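Local coordinates for protein tyrosine phosphatase (Orf virus, PDB 5NCR) that is a homodimeric tyrosine phosphatase of the dual-specificity family with triple substrate specificity, and probably blunts host interferon signalling, at residues B[10-15]-B[146-151]; B[44-49]-B[56-61]. The protein carries 2 engineered substitutions. One frame throughout, in Å; residues are numbered along the deposited sequence. Where two conformers were deposited one is given.

Contact 1: residues B[10-15]-B[146-151]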
loop_
_atom_site.group_PDB
_atom_site.type_symbol
_atom_site.label_atom_id
_atom_site.label_comp_id
_atom_site.label_asym_id
_atom_site.label_seq_id
_atom_site.Cartn_x
_atom_site.Cartn_y
_atom_site.Cartn_z
ATOM N N ARG B 10 1.299 7.704 7.233
ATOM C CA ARG B 10 2.649 7.744 6.683
ATOM C C ARG B 10 2.892 6.538 5.760
ATOM O O ARG B 10 3.526 6.680 4.709
ATOM C CB ARG B 10 3.689 7.794 7.821
ATOM N N LEU B 11 2.355 5.364 6.147
ATOM C CA LEU B 11 2.418 4.122 5.356
ATOM C C LEU B 11 1.729 4.388 3.981
ATOM O O LEU B 11 2.314 4.104 2.936
ATOM C CB LEU B 11 1.645 3.026 6.102
ATOM C CG LEU B 11 2.222 1.635 6.228
ATOM C CD1 LEU B 11 3.690 1.632 6.719
ATOM C CD2 LEU B 11 1.404 0.836 7.207
ATOM N N LEU B 12 0.510 4.935 4.003
ATOM C CA LEU B 12 -0.263 5.242 2.785
ATOM C C LEU B 12 0.389 6.338 1.921
ATOM O O LEU B 12 0.433 6.198 0.698
ATOM C CB LEU B 12 -1.735 5.573 3.094
ATOM C CG LEU B 12 -2.691 5.727 1.884
ATOM C CD1 LEU B 12 -2.630 4.489 0.934
ATOM C CD2 LEU B 12 -4.097 5.983 2.356
ATOM N N LEU B 13 0.956 7.380 2.561
ATOM C CA LEU B 13 1.685 8.419 1.841
ATOM C C LEU B 13 2.851 7.790 1.052
ATOM O O LEU B 13 3.051 8.155 -0.091
ATOM C CB LEU B 13 2.192 9.476 2.812
ATOM C CG LEU B 13 2.808 10.705 2.140
ATOM C CD1 LEU B 13 1.735 11.520 1.352
ATOM C CD2 LEU B 13 3.519 11.565 3.149
ATOM N N ARG B 14 3.562 6.795 1.648
ATOM C CA ARG B 14 4.631 6.035 1.010
ATOM C C ARG B 14 4.079 5.141 -0.083
ATOM O O ARG B 14 4.688 5.126 -1.157
ATOM C CB ARG B 14 5.429 5.212 2.039
ATOM C CG ARG B 14 6.814 4.872 1.531
ATOM C CD ARG B 14 7.593 4.009 2.502
ATOM N NE ARG B 14 8.783 3.437 1.868
ATOM C CZ ARG B 14 9.659 2.652 2.486
ATOM N NH1 ARG B 14 9.497 2.347 3.768
ATOM N NH2 ARG B 14 10.706 2.170 1.830
ATOM N N CYS B 15 2.965 4.368 0.179
ATOM C CA CYS B 15 2.268 3.527 -0.830
ATOM C C CYS B 15 1.944 4.333 -2.105
ATOM O O CYS B 15 1.970 3.780 -3.210
ATOM C CB CYS B 15 0.979 2.946 -0.262
ATOM S SG CYS B 15 1.204 1.528 0.835
ATOM N N TYR B 146 -9.053 1.765 -0.477
ATOM C CA TYR B 146 -9.811 2.474 -1.496
ATOM C C TYR B 146 -9.017 3.692 -1.965
ATOM O O TYR B 146 -8.996 3.955 -3.154
ATOM C CB TYR B 146 -11.230 2.856 -1.027
ATOM C CG TYR B 146 -12.038 3.535 -2.119
ATOM C CD1 TYR B 146 -12.698 2.787 -3.097
ATOM C CD2 TYR B 146 -12.062 4.924 -2.236
ATOM C CE1 TYR B 146 -13.384 3.412 -4.148
ATOM C CE2 TYR B 146 -12.729 5.554 -3.287
ATOM C CZ TYR B 146 -13.387 4.795 -4.242
ATOM O OH TYR B 146 -14.048 5.443 -5.261
ATOM N N PHE B 147 -8.351 4.420 -1.024
ATOM C CA PHE B 147 -7.563 5.602 -1.351
ATOM C C PHE B 147 -6.415 5.165 -2.277
ATOM O O PHE B 147 -6.163 5.798 -3.291
ATOM C CB PHE B 147 -6.994 6.242 -0.079
ATOM C CG PHE B 147 -6.335 7.591 -0.319
ATOM C CD1 PHE B 147 -5.052 7.674 -0.869
ATOM C CD2 PHE B 147 -6.964 8.768 0.077
ATOM C CE1 PHE B 147 -4.436 8.920 -1.069
ATOM C CE2 PHE B 147 -6.375 10.015 -0.177
ATOM C CZ PHE B 147 -5.103 10.083 -0.718
ATOM N N LEU B 148 -5.741 4.085 -1.909
ATOM C CA LEU B 148 -4.647 3.492 -2.648
ATOM C C LEU B 148 -5.047 3.119 -4.093
ATOM O O LEU B 148 -4.404 3.582 -5.036
ATOM C CB LEU B 148 -4.120 2.264 -1.889
ATOM C CG LEU B 148 -3.001 1.496 -2.535
ATOM C CD1 LEU B 148 -1.756 2.382 -2.773
ATOM C CD2 LEU B 148 -2.675 0.293 -1.733
ATOM N N LYS B 149 -6.107 2.317 -4.246
ATOM C CA LYS B 149 -6.618 1.829 -5.526
ATOM C C LYS B 149 -7.056 3.022 -6.404
ATOM O O LYS B 149 -6.678 3.067 -7.563
ATOM C CB LYS B 149 -7.771 0.847 -5.269
ATOM C CG LYS B 149 -8.449 0.237 -6.490
ATOM C CD LYS B 149 -9.427 -0.879 -6.050
ATOM C CE LYS B 149 -10.689 -0.992 -6.881
ATOM N NZ LYS B 149 -10.471 -1.784 -8.115
ATOM N N THR B 150 -7.783 3.989 -5.831
ATOM C CA THR B 150 -8.312 5.157 -6.527
ATOM C C THR B 150 -7.191 6.087 -6.988
ATOM O O THR B 150 -7.252 6.600 -8.093
ATOM C CB THR B 150 -9.342 5.870 -5.640
ATOM O OG1 THR B 150 -10.322 4.901 -5.267
ATOM C CG2 THR B 150 -10.003 7.042 -6.328
ATOM N N TYR B 151 -6.184 6.294 -6.134
ATOM C CA TYR B 151 -5.030 7.127 -6.440
ATOM C C TYR B 151 -4.310 6.577 -7.700
ATOM O O TYR B 151 -4.003 7.347 -8.612
ATOM C CB TYR B 151 -4.054 7.159 -5.247
ATOM C CG TYR B 151 -2.828 7.959 -5.596
ATOM C CD1 TYR B 151 -2.864 9.347 -5.608
ATOM C CD2 TYR B 151 -1.668 7.330 -6.043
ATOM C CE1 TYR B 151 -1.764 10.094 -6.019
ATOM C CE2 TYR B 151 -0.560 8.067 -6.449
ATOM C CZ TYR B 151 -0.619 9.448 -6.447
ATOM O OH TYR B 151 0.470 10.186 -6.822
#
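L12 reaches from helix 7-15 to helix 140-158 and splits its two methyls between neighbouring residues there. L12 CD2 rests against the root of the F147 side chain, 3.8 Å from F147 CD1 and equally near F147 CB, approaching the ring at a slant. L12 CD1 turns to the other neighbour and lies 3.9 Å from L148 CB. With CG anti to the backbone N (chi1 -172°), L12 points its fork at F147 and L148. Further out, L148 CD1 packs on C15 CB at 3.8 Å, about one helical turn beyond L12, and also comes within 4.0 Å of C15 O. The side-chain contacts between the two segments are apolar, and no hydrogen bond joins the segments. The axes of segments 10-15 and 146-151 run at 17° to each other, 10.3 Å apart at closest approach. Helix 7-15 thus runs beside helix 140-158, and helix 165-177 is the third helix at L12, touching it through I172 and V176, while M124 of helix 118-134 backs F147. The C15 and L148 side of the contact borders the second subunit: C15 SG forms the interchain disulfide with C15 of the second subunit, while L148 packs on F144 of that subunit and L11 on its L148. C15 O is hydrogen-bonded to Y152 OH, tying the last turn of helix 7-15 to helix 140-158 beside the disulfide.

Contact 2: residues B[44-49]-B[56-61]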
loop_
_atom_site.group_PDB
_atom_site.type_symbol
_atom_site.label_atom_id
_atom_site.label_comp_id
_atom_site.label_asym_id
_atom_site.label_seq_id
_atom_site.Cartn_x
_atom_site.Cartn_y
_atom_site.Cartn_z
ATOM N N ARG B 44 -8.865 27.102 -20.529
ATOM C CA ARG B 44 -8.759 28.068 -21.633
ATOM C C ARG B 44 -9.705 27.721 -22.776
ATOM O O ARG B 44 -10.308 28.623 -23.358
ATOM C CB ARG B 44 -7.317 28.151 -22.145
ATOM C CG ARG B 44 -6.496 29.237 -21.450
ATOM C CD ARG B 44 -5.194 29.538 -22.179
ATOM N NE ARG B 44 -4.305 28.374 -22.236
ATOM C CZ ARG B 44 -3.391 28.075 -21.317
ATOM N NH1 ARG B 44 -3.221 28.861 -20.259
ATOM N NH2 ARG B 44 -2.634 26.996 -21.453
ATOM N N ALA B 45 -9.832 26.414 -23.088
ATOM C CA ALA B 45 -10.707 25.901 -24.145
ATOM C C ALA B 45 -12.178 26.166 -23.803
ATOM O O ALA B 45 -12.926 26.596 -24.677
ATOM C CB ALA B 45 -10.456 24.412 -24.372
ATOM N N VAL B 46 -12.577 25.956 -22.536
ATOM C CA VAL B 46 -13.938 26.229 -22.029
ATOM C C VAL B 46 -14.259 27.727 -22.223
ATOM O O VAL B 46 -15.272 28.065 -22.837
ATOM C CB VAL B 46 -14.135 25.790 -20.535
ATOM C CG1 VAL B 46 -15.527 26.162 -20.012
ATOM C CG2 VAL B 46 -13.882 24.295 -20.347
ATOM N N LEU B 47 -13.360 28.605 -21.737
ATOM C CA LEU B 47 -13.493 30.063 -21.803
ATOM C C LEU B 47 -13.522 30.641 -23.234
ATOM O O LEU B 47 -14.165 31.671 -23.440
ATOM C CB LEU B 47 -12.419 30.755 -20.953
ATOM C CG LEU B 47 -12.442 30.424 -19.457
ATOM C CD1 LEU B 47 -11.098 30.670 -18.842
ATOM C CD2 LEU B 47 -13.557 31.184 -18.724
ATOM N N ARG B 48 -12.862 29.973 -24.213
ATOM C CA ARG B 48 -12.862 30.399 -25.629
ATOM C C ARG B 48 -14.159 29.948 -26.327
ATOM O O ARG B 48 -14.388 30.312 -27.482
ATOM C CB ARG B 48 -11.687 29.762 -26.401
ATOM C CG ARG B 48 -10.295 30.304 -26.115
ATOM C CD ARG B 48 -9.237 29.734 -27.062
ATOM N NE ARG B 48 -9.407 28.309 -27.384
ATOM C CZ ARG B 48 -8.712 27.319 -26.827
ATOM N NH1 ARG B 48 -7.800 27.577 -25.900
ATOM N NH2 ARG B 48 -8.930 26.061 -27.192
ATOM N N GLY B 49 -14.943 29.108 -25.648
ATOM C CA GLY B 49 -16.152 28.513 -26.203
ATOM C C GLY B 49 -15.804 27.378 -27.152
ATOM O O GLY B 49 -16.594 27.050 -28.037
ATOM N N LYS B 56 -21.080 24.381 -16.754
ATOM C CA LYS B 56 -21.865 25.408 -16.071
ATOM C C LYS B 56 -21.032 26.063 -14.986
ATOM O O LYS B 56 -21.296 27.205 -14.609
ATOM C CB LYS B 56 -23.144 24.798 -15.479
ATOM N N CYS B 57 -20.028 25.326 -14.487
ATOM C CA CYS B 57 -19.152 25.770 -13.401
ATOM C C CYS B 57 -17.682 25.455 -13.647
ATOM O O CYS B 57 -17.346 24.425 -14.237
ATOM C CB CYS B 57 -19.616 25.199 -12.064
ATOM S SG CYS B 57 -21.385 25.387 -11.741
ATOM N N LEU B 58 -16.815 26.343 -13.173
ATOM C CA LEU B 58 -15.361 26.225 -13.219
ATOM C C LEU B 58 -14.839 26.404 -11.801
ATOM O O LEU B 58 -15.220 27.356 -11.114
ATOM C CB LEU B 58 -14.723 27.274 -14.131
ATOM C CG LEU B 58 -14.847 27.092 -15.631
ATOM C CD1 LEU B 58 -14.586 28.407 -16.336
ATOM C CD2 LEU B 58 -13.886 26.037 -16.130
ATOM N N VAL B 59 -14.005 25.485 -11.348
ATOM C CA VAL B 59 -13.406 25.592 -10.021
ATOM C C VAL B 59 -11.913 25.840 -10.296
ATOM O O VAL B 59 -11.170 24.932 -10.684
ATOM C CB VAL B 59 -13.666 24.363 -9.101
ATOM C CG1 VAL B 59 -12.971 24.559 -7.757
ATOM C CG2 VAL B 59 -15.164 24.087 -8.908
ATOM N N ASN B 60 -11.506 27.085 -10.133
ATOM C CA ASN B 60 -10.158 27.581 -10.385
ATOM C C ASN B 60 -9.300 27.538 -9.146
ATOM O O ASN B 60 -9.497 28.310 -8.205
ATOM C CB ASN B 60 -10.218 28.993 -10.981
ATOM C CG ASN B 60 -8.872 29.619 -11.236
ATOM O OD1 ASN B 60 -7.859 28.942 -11.390
ATOM N ND2 ASN B 60 -8.845 30.926 -11.331
ATOM N N MET B 61 -8.309 26.671 -9.162
ATOM C CA MET B 61 -7.439 26.530 -8.007
ATOM C C MET B 61 -6.042 27.064 -8.229
ATOM O O MET B 61 -5.090 26.640 -7.585
ATOM C CB MET B 61 -7.463 25.101 -7.542
ATOM C CG MET B 61 -8.813 24.771 -7.018
ATOM S SD MET B 61 -8.952 23.059 -6.785
ATOM C CE MET B 61 -8.333 22.937 -5.098
#
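V46 and L47, consecutive residues in the last turn of helix 40-47, both meet L58 of strand 57-60, and every contact between them is apolar. The closer is methyl to methyl, L47 CD2 to L58 CD1 at 3.8 Å, the two leucine side chains meeting at a slant. V46 is looser, with V46 CG1 4.2 Å from L58 CD2, so the forked end of L58 serves both helix residues, one methyl each. The CB of L58 is already aimed at the helix, and with CG opposite the carbonyl carbon (chi1 -74°) the fork carries CD1 to L47 and CD2 to V46. L109 of strand 108-111 touches both V46 and L58, continuing the apolar layer onto the next strand. Hydrogen bonding stays within each element or runs to its neighbours. The helix closes in a Schellman motif: G49 N, at positive phi, bonds to V46 O at 3.0 Å. The strand is bonded through C57 to L109 and through L58 to T73. Strand 57-60 lies between helices in the alpha/beta layering of the dual-specificity phosphatase fold: helix 40-47 packs on one face of the mixed sheet at strands 57-60 and 108-111, and helix 90-103 on the other, against C57 and V59.

How the contacts relate
Contact 1 is buried throughout; contact 2 is buried at V46 and L58 but reaches the edge at L47, which is partly exposed. No hydrogen bond joins the segments of either. They lie on opposite sides of the chain's centre, their own centres about 30 Å apart and nearest atoms about 14 Å apart, and they share no helix or strand. Contact 1 pairs two helices distant in sequence and borders the second subunit; contact 2 joins a helix to a strand across a short connection, and no other chain touches its segments. Contact 2 is nested within the long loop that contact 1 closes. Their chemistry differs: contact 1 mixes leucines with an aromatic ring and a disulfide-bonded cysteine, contact 2 is aliphatic alone.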